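Local structure of fucolectin-related protein (Streptococcus pneumoniae, 2WMF) at residues D263-S273 with N483-L494. The protein probably hydrolyses glycosidic bonds in host blood group antigens, acting as the catalytic module of a family 98 glycoside hydrolase. Numbering follows the deposited sequence.
Sequences DMRSYASEPES and NYRTDKTAMWAL
Arg265 runs between Met491 and Trp492, with its aliphatic carbons against both and its guanidinium bonded beyond them. Its CB sits over one face of the indole, 3.6 Å from the centroid of the six-membered ring, a CH-pi contact. CG and CD pack alongside Met491 CG, while NE passes above the rim of the indole near Trp492 CE3. The bend at chi3 (-74°) turns the guanidinium toward the C-terminal end of helix 489-493, where NH1 donates to Met491 O and Leu494 O, both at 3.0 Å. Along another edge, and in its plane, NE and NH2 grip the Asp263 carboxylate side-on, in a salt bridge that fixes the rotation of the guanidinium; Asp263 OD1 also closes an Asx turn by accepting from Arg265 N. A water links NH2 to Leu494 O. At the indole edge, Trp492 NE1 donates to Ser269 OG (2.9 Å), whose own proton goes to Arg265 O. The contact thus joins the connection between the last two strands of the (beta/alpha)8 barrel, just where it enters helix 272-283, to the segment following strand 477-482 of the C-terminal beta domain. Farther along, Glu272, in the first turn of that helix, is held by several donors. OE1 receives Lys488 NZ in a salt bridge (2.9 Å) and Thr486 N (3.1 Å) from opposite faces of the carboxylate, whereas OE2 offers its syn lone pair to Thr486 OG1 at 2.7 Å and also bonds Tyr519 OH. Lys488 NZ additionally reaches Thr486 O, and a water carries it to Ser269 O. Beyond them, Ser273 N donates to Tyr484 O.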
ATOM      1  N   ASP A 263       0.801   6.604  22.183  1.00  9.66           N
ATOM      2  CA  ASP A 263       1.239   5.311  22.692  1.00  9.41           C
ATOM      3  C   ASP A 263       0.918   4.223  21.657  1.00 10.07           C
ATOM      4  O   ASP A 263       0.626   4.573  20.493  1.00  9.02           O
ATOM      5  CB  ASP A 263       0.762   5.005  24.151  1.00 10.48           C
ATOM      6  CG  ASP A 263      -0.743   4.921  24.329  1.00 11.10           C
ATOM      7  OD1 ASP A 263      -1.461   4.406  23.432  1.00  9.91           O
ATOM      8  OD2 ASP A 263      -1.217   5.380  25.414  1.00 11.13           O
ATOM      9  N   MET A 264       1.036   2.943  22.021  1.00  9.61           N
ATOM     10  CA  MET A 264       0.792   1.870  21.037  1.00  9.49           C
ATOM     11  C   MET A 264      -0.602   1.975  20.432  1.00  8.64           C
ATOM     12  O   MET A 264      -0.812   1.540  19.302  1.00  8.93           O
ATOM     13  CB  MET A 264       0.999   0.460  21.621  1.00  9.04           C
ATOM     14  CG  MET A 264       2.438   0.124  21.891  1.00 10.22           C
ATOM     15  SD  MET A 264       2.695  -1.573  22.409  1.00 13.23           S
ATOM     16  CE  MET A 264       2.139  -1.405  24.119  1.00 13.03           C
ATOM     17  N   ARG A 265      -1.554   2.568  21.153  1.00  8.31           N
ATOM     18  CA  ARG A 265      -2.887   2.723  20.590  1.00  8.69           C
ATOM     19  C   ARG A 265      -2.861   3.547  19.271  1.00  8.25           C
ATOM     20  O   ARG A 265      -3.765   3.442  18.434  1.00  8.34           O
ATOM     21  CB  ARG A 265      -3.806   3.311  21.642  1.00  8.55           C
ATOM     22  CG  ARG A 265      -4.086   2.355  22.747  1.00  8.96           C
ATOM     23  CD  ARG A 265      -4.944   2.949  23.834  1.00 10.04           C
ATOM     24  NE  ARG A 265      -4.178   3.889  24.648  1.00  9.73           N
ATOM     25  CZ  ARG A 265      -4.577   4.350  25.842  1.00  9.38           C
ATOM     26  NH1 ARG A 265      -5.764   4.031  26.313  1.00 10.98           N
ATOM     27  NH2 ARG A 265      -3.785   5.156  26.536  1.00 11.26           N
ATOM     28  N   SER A 266      -1.840   4.380  19.105  1.00  8.89           N
ATOM     29  CA  SER A 266      -1.654   5.142  17.870  1.00  8.58           C
ATOM     30  C   SER A 266      -1.532   4.246  16.644  1.00  8.62           C
ATOM     31  O   SER A 266      -2.032   4.589  15.558  1.00  9.11           O
ATOM     32  CB  SER A 266      -0.458   6.113  17.994  1.00  8.20           C
ATOM     33  OG  SER A 266      -0.608   7.022  19.092  1.00  7.64           O
ATOM     34  N   TYR A 267      -0.891   3.082  16.773  1.00  8.53           N
ATOM     35  CA  TYR A 267      -0.783   2.232  15.576  1.00  8.69           C
ATOM     36  C   TYR A 267      -2.100   1.535  15.228  1.00  8.05           C
ATOM     37  O   TYR A 267      -2.229   0.913  14.157  1.00  9.39           O
ATOM     38  CB  TYR A 267       0.383   1.246  15.647  1.00  9.20           C
ATOM     39  CG  TYR A 267       0.355   0.126  16.666  1.00  9.49           C
ATOM     40  CD1 TYR A 267      -0.725  -0.755  16.774  1.00  9.66           C
ATOM     41  CD2 TYR A 267       1.510  -0.160  17.437  1.00 10.29           C
ATOM     42  CE1 TYR A 267      -0.693  -1.828  17.692  1.00  9.87           C
ATOM     43  CE2 TYR A 267       1.549  -1.241  18.340  1.00  9.89           C
ATOM     44  CZ  TYR A 267       0.459  -2.069  18.478  1.00  8.95           C
ATOM     45  OH  TYR A 267       0.537  -3.160  19.336  1.00 10.54           O
ATOM     46  N   ALA A 268      -3.091   1.651  16.133  1.00  7.66           N
ATOM     47  CA  ALA A 268      -4.436   1.133  15.911  1.00  7.89           C
ATOM     48  C   ALA A 268      -5.447   2.252  15.620  1.00  6.66           C
ATOM     49  O   ALA A 268      -6.668   2.049  15.708  1.00  7.40           O
ATOM     50  CB  ALA A 268      -4.876   0.237  17.134  1.00  8.12           C
ATOM     51  N   SER A 269      -4.918   3.414  15.197  1.00  7.91           N
ATOM     52  CA  SER A 269      -5.721   4.595  15.008  1.00  7.70           C
ATOM     53  C   SER A 269      -5.718   5.231  13.599  1.00  8.45           C
ATOM     54  O   SER A 269      -6.470   6.157  13.335  1.00  9.22           O
ATOM     55  CB  SER A 269      -5.381   5.641  16.074  1.00  7.75           C
ATOM     56  OG  SER A 269      -5.676   5.150  17.385  1.00  7.86           O
ATOM     57  N   GLU A 270      -4.900   4.726  12.680  1.00  7.28           N
ATOM     58  CA  GLU A 270      -4.993   5.204  11.284  1.00  7.71           C
ATOM     59  C   GLU A 270      -6.353   4.728  10.725  1.00  7.09           C
ATOM     60  O   GLU A 270      -6.644   3.517  10.784  1.00  7.42           O
ATOM     61  CB  GLU A 270      -3.869   4.644  10.425  1.00  7.46           C
ATOM     62  CG  GLU A 270      -4.010   5.102   8.972  1.00  7.39           C
ATOM     63  CD  GLU A 270      -2.864   4.805   8.030  1.00  7.88           C
ATOM     64  OE1 GLU A 270      -1.748   4.535   8.485  1.00  8.18           O
ATOM     65  OE2 GLU A 270      -3.136   4.898   6.776  1.00  9.28           O
ATOM     66  N   PRO A 271      -7.181   5.646  10.209  1.00  7.78           N
ATOM     67  CA  PRO A 271      -8.498   5.221   9.702  1.00  7.91           C
ATOM     68  C   PRO A 271      -8.401   4.032   8.726  1.00  8.27           C
ATOM     69  O   PRO A 271      -7.517   3.973   7.857  1.00  7.22           O
ATOM     70  CB  PRO A 271      -9.033   6.474   9.035  1.00  8.85           C
ATOM     71  CG  PRO A 271      -8.410   7.565   9.808  1.00  8.48           C
ATOM     72  CD  PRO A 271      -7.016   7.108  10.104  1.00  7.91           C
ATOM     73  N   GLU A 272      -9.315   3.090   8.910  1.00  8.78           N
ATOM     74  CA  GLU A 272      -9.354   1.856   8.081  1.00  8.50           C
ATOM     75  C   GLU A 272      -9.379   2.159   6.586  1.00  8.21           C
ATOM     76  O   GLU A 272      -8.612   1.589   5.803  1.00  8.35           O
ATOM     77  CB  GLU A 272     -10.556   0.983   8.467  1.00  8.51           C
ATOM     78  CG  GLU A 272     -10.439   0.353   9.878  1.00  9.04           C
ATOM     79  CD  GLU A 272     -10.945   1.152  11.045  1.00  8.13           C
ATOM     80  OE1 GLU A 272     -11.073   2.420  10.956  1.00  7.18           O
ATOM     81  OE2 GLU A 272     -11.234   0.479  12.086  1.00  9.25           O
ATOM     82  N   SER A 273     -10.255   3.053   6.182  1.00  7.42           N
ATOM     83  CA  SER A 273     -10.349   3.405   4.753  1.00  7.34           C
ATOM     84  C   SER A 273      -9.089   4.117   4.264  1.00  7.71           C
ATOM     85  O   SER A 273      -8.748   4.074   3.074  1.00  8.37           O
ATOM     86  CB  SER A 273     -11.556   4.286   4.500  1.00  8.32           C
ATOM     87  OG  SER A 273     -11.479   5.404   5.347  1.00  9.11           O
ATOM     88  N   ASN A 483     -16.081   4.530   3.019  1.00  8.19           N
ATOM     89  CA  ASN A 483     -15.592   5.453   4.020  1.00  7.99           C
ATOM     90  C   ASN A 483     -15.376   4.813   5.394  1.00  7.68           C
ATOM     91  O   ASN A 483     -15.392   5.508   6.416  1.00  7.34           O
ATOM     92  CB  ASN A 483     -16.554   6.663   4.110  1.00  8.25           C
ATOM     93  CG  ASN A 483     -17.890   6.301   4.741  1.00  8.93           C
ATOM     94  OD1 ASN A 483     -18.165   5.127   5.047  1.00  9.24           O
ATOM     95  ND2 ASN A 483     -18.719   7.303   4.939  1.00  9.60           N
ATOM     96  N   TYR A 484     -15.118   3.509   5.433  1.00  6.47           N
ATOM     97  CA  TYR A 484     -15.153   2.766   6.712  1.00  7.78           C
ATOM     98  C   TYR A 484     -14.135   3.364   7.701  1.00  7.27           C
ATOM     99  O   TYR A 484     -12.932   3.469   7.385  1.00  7.95           O
ATOM    100  CB  TYR A 484     -14.824   1.278   6.509  1.00  7.23           C
ATOM    101  CG  TYR A 484     -15.124   0.434   7.765  1.00  7.16           C
ATOM    102  CD1 TYR A 484     -16.415   0.296   8.243  1.00  9.53           C
ATOM    103  CD2 TYR A 484     -14.107  -0.175   8.472  1.00  8.26           C
ATOM    104  CE1 TYR A 484     -16.683  -0.391   9.380  1.00  8.99           C
ATOM    105  CE2 TYR A 484     -14.375  -0.911   9.633  1.00  8.86           C
ATOM    106  CZ  TYR A 484     -15.675  -1.043  10.065  1.00  9.74           C
ATOM    107  OH  TYR A 484     -15.971  -1.745  11.222  1.00  9.79           O
ATOM    108  N   ARG A 485     -14.610   3.817   8.862  1.00  8.32           N
ATOM    109  CA  ARG A 485     -13.728   4.286   9.908  1.00  8.33           C
ATOM    110  C   ARG A 485     -14.447   4.032  11.219  1.00  8.40           C
ATOM    111  O   ARG A 485     -15.477   4.645  11.467  1.00  8.61           O
ATOM    112  CB  ARG A 485     -13.399   5.779   9.763  1.00  8.32           C
ATOM    113  CG  ARG A 485     -12.401   6.271  10.832  1.00 10.15           C
ATOM    114  CD  ARG A 485     -12.154   7.756  10.783  1.00 11.36           C
ATOM    115  NE  ARG A 485     -13.278   8.489  11.357  1.00 12.42           N
ATOM    116  CZ  ARG A 485     -13.884   9.525  10.805  1.00 12.79           C
ATOM    117  NH1 ARG A 485     -13.444  10.054   9.663  1.00 13.44           N
ATOM    118  NH2 ARG A 485     -14.942  10.070  11.427  1.00 13.79           N
ATOM    119  N   THR A 486     -13.874   3.181  12.054  1.00  8.43           N
ATOM    120  CA  THR A 486     -14.451   2.922  13.385  1.00  8.47           C
ATOM    121  C   THR A 486     -14.071   4.077  14.328  1.00  9.72           C
ATOM    122  O   THR A 486     -13.005   4.684  14.167  1.00  8.25           O
ATOM    123  CB  THR A 486     -13.969   1.575  13.964  1.00  8.47           C
ATOM    124  OG1 THR A 486     -12.534   1.626  14.182  1.00  8.00           O
ATOM    125  CG2 THR A 486     -14.375   0.423  13.071  1.00 10.16           C
ATOM    126  N   ASP A 487     -14.913   4.343  15.330  1.00  9.64           N
ATOM    127  CA  ASP A 487     -14.599   5.307  16.377  1.00  9.62           C
ATOM    128  C   ASP A 487     -13.567   4.687  17.342  1.00  8.85           C
ATOM    129  O   ASP A 487     -13.808   3.618  17.932  1.00 10.24           O
ATOM    130  CB  ASP A 487     -15.890   5.661  17.124  1.00  9.24           C
ATOM    131  CG  ASP A 487     -15.686   6.650  18.244  1.00 11.00           C
ATOM    132  OD1 ASP A 487     -14.607   7.284  18.290  1.00 10.56           O
ATOM    133  OD2 ASP A 487     -16.638   6.795  19.050  1.00 14.77           O
ATOM    134  N   LYS A 488     -12.410   5.351  17.480  1.00  8.67           N
ATOM    135  CA  LYS A 488     -11.315   4.848  18.310  1.00  8.89           C
ATOM    136  C   LYS A 488     -11.391   5.385  19.744  1.00  8.40           C
ATOM    137  O   LYS A 488     -10.482   5.151  20.546  1.00  9.77           O
ATOM    138  CB  LYS A 488      -9.961   5.258  17.718  1.00  8.94           C
ATOM    139  CG  LYS A 488      -9.741   4.922  16.183  1.00  9.22           C
ATOM    140  CD  LYS A 488      -9.922   3.436  15.939  1.00  9.57           C
ATOM    141  CE  LYS A 488      -9.653   3.035  14.496  1.00  8.46           C
ATOM    142  NZ  LYS A 488     -10.458   3.765  13.474  1.00  7.98           N
ATOM    143  N   THR A 489     -12.448   6.140  20.052  1.00  9.97           N
ATOM    144  CA  THR A 489     -12.581   6.772  21.373  1.00  9.31           C
ATOM    145  C   THR A 489     -12.528   5.750  22.530  1.00  9.24           C
ATOM    146  O   THR A 489     -11.808   5.980  23.522  1.00  8.56           O
ATOM    147  CB  THR A 489     -13.919   7.616  21.459  1.00 10.18           C
ATOM    148  OG1 THR A 489     -13.941   8.610  20.419  1.00 11.35           O
ATOM    149  CG2 THR A 489     -14.031   8.279  22.822  1.00 10.84           C
ATOM    150  N   ALA A 490     -13.247   4.628  22.421  1.00  8.96           N
ATOM    151  CA  ALA A 490     -13.238   3.647  23.518  1.00  9.14           C
ATOM    152  C   ALA A 490     -11.809   3.165  23.847  1.00  8.58           C
ATOM    153  O   ALA A 490     -11.406   3.083  25.011  1.00  9.47           O
ATOM    154  CB  ALA A 490     -14.146   2.476  23.223  1.00  9.94           C
ATOM    155  N   MET A 491     -11.031   2.867  22.806  1.00  8.58           N
ATOM    156  CA  MET A 491      -9.703   2.351  23.016  1.00  8.69           C
ATOM    157  C   MET A 491      -8.846   3.417  23.736  1.00  8.78           C
ATOM    158  O   MET A 491      -8.069   3.112  24.679  1.00  9.47           O
ATOM    159  CB  MET A 491      -9.079   1.970  21.659  1.00  7.82           C
ATOM    160  CG  MET A 491      -7.642   1.483  21.761  1.00  9.31           C
ATOM    161  SD  MET A 491      -6.982   1.025  20.145  1.00  9.74           S
ATOM    162  CE  MET A 491      -7.195   2.608  19.285  1.00  9.82           C
ATOM    163  N   TRP A 492      -9.006   4.675  23.316  1.00  9.68           N
ATOM    164  CA  TRP A 492      -8.228   5.780  23.897  1.00  9.65           C
ATOM    165  C   TRP A 492      -8.646   6.106  25.313  1.00  9.74           C
ATOM    166  O   TRP A 492      -7.866   6.744  26.015  1.00 11.32           O
ATOM    167  CB  TRP A 492      -8.258   7.016  22.989  1.00  9.62           C
ATOM    168  CG  TRP A 492      -7.301   6.875  21.837  1.00  8.78           C
ATOM    169  CD1 TRP A 492      -7.595   6.602  20.525  1.00  9.99           C
ATOM    170  CD2 TRP A 492      -5.872   6.908  21.933  1.00  8.75           C
ATOM    171  NE1 TRP A 492      -6.425   6.498  19.798  1.00  8.53           N
ATOM    172  CE2 TRP A 492      -5.357   6.681  20.645  1.00  8.77           C
ATOM    173  CE3 TRP A 492      -4.981   7.128  22.989  1.00  7.83           C
ATOM    174  CZ2 TRP A 492      -4.002   6.635  20.390  1.00  8.28           C
ATOM    175  CZ3 TRP A 492      -3.637   7.084  22.735  1.00  9.05           C
ATOM    176  CH2 TRP A 492      -3.154   6.879  21.423  1.00  8.37           C
ATOM    177  N   ALA A 493      -9.852   5.683  25.710  1.00  8.95           N
ATOM    178  CA  ALA A 493     -10.384   5.924  27.071  1.00  9.78           C
ATOM    179  C   ALA A 493      -9.887   4.941  28.129  1.00  9.74           C
ATOM    180  O   ALA A 493     -10.077   5.174  29.321  1.00 10.91           O
ATOM    181  CB  ALA A 493     -11.958   6.023  27.045  1.00  9.64           C
ATOM    182  N   LEU A 494      -9.233   3.863  27.714  1.00  9.68           N
ATOM    183  CA  LEU A 494      -8.827   2.814  28.632  1.00  9.66           C
ATOM    184  C   LEU A 494      -7.738   3.306  29.568  1.00  9.28           C
ATOM    185  O   LEU A 494      -6.858   4.049  29.147  1.00  9.28           O
ATOM    186  CB  LEU A 494      -8.248   1.614  27.848  1.00 10.61           C
ATOM    187  CG  LEU A 494      -9.110   0.917  26.803  1.00  9.68           C
ATOM    188  CD1 LEU A 494      -8.285  -0.244  26.150  1.00 11.36           C
ATOM    189  CD2 LEU A 494     -10.355   0.380  27.446  1.00  9.20           C
TER
HETATM  190  O   HOH W   1      -4.208   4.957  29.524  1.00 13.78           O
HETATM  191  O   HOH W   2      -9.169   6.262  12.929  1.00  9.53           O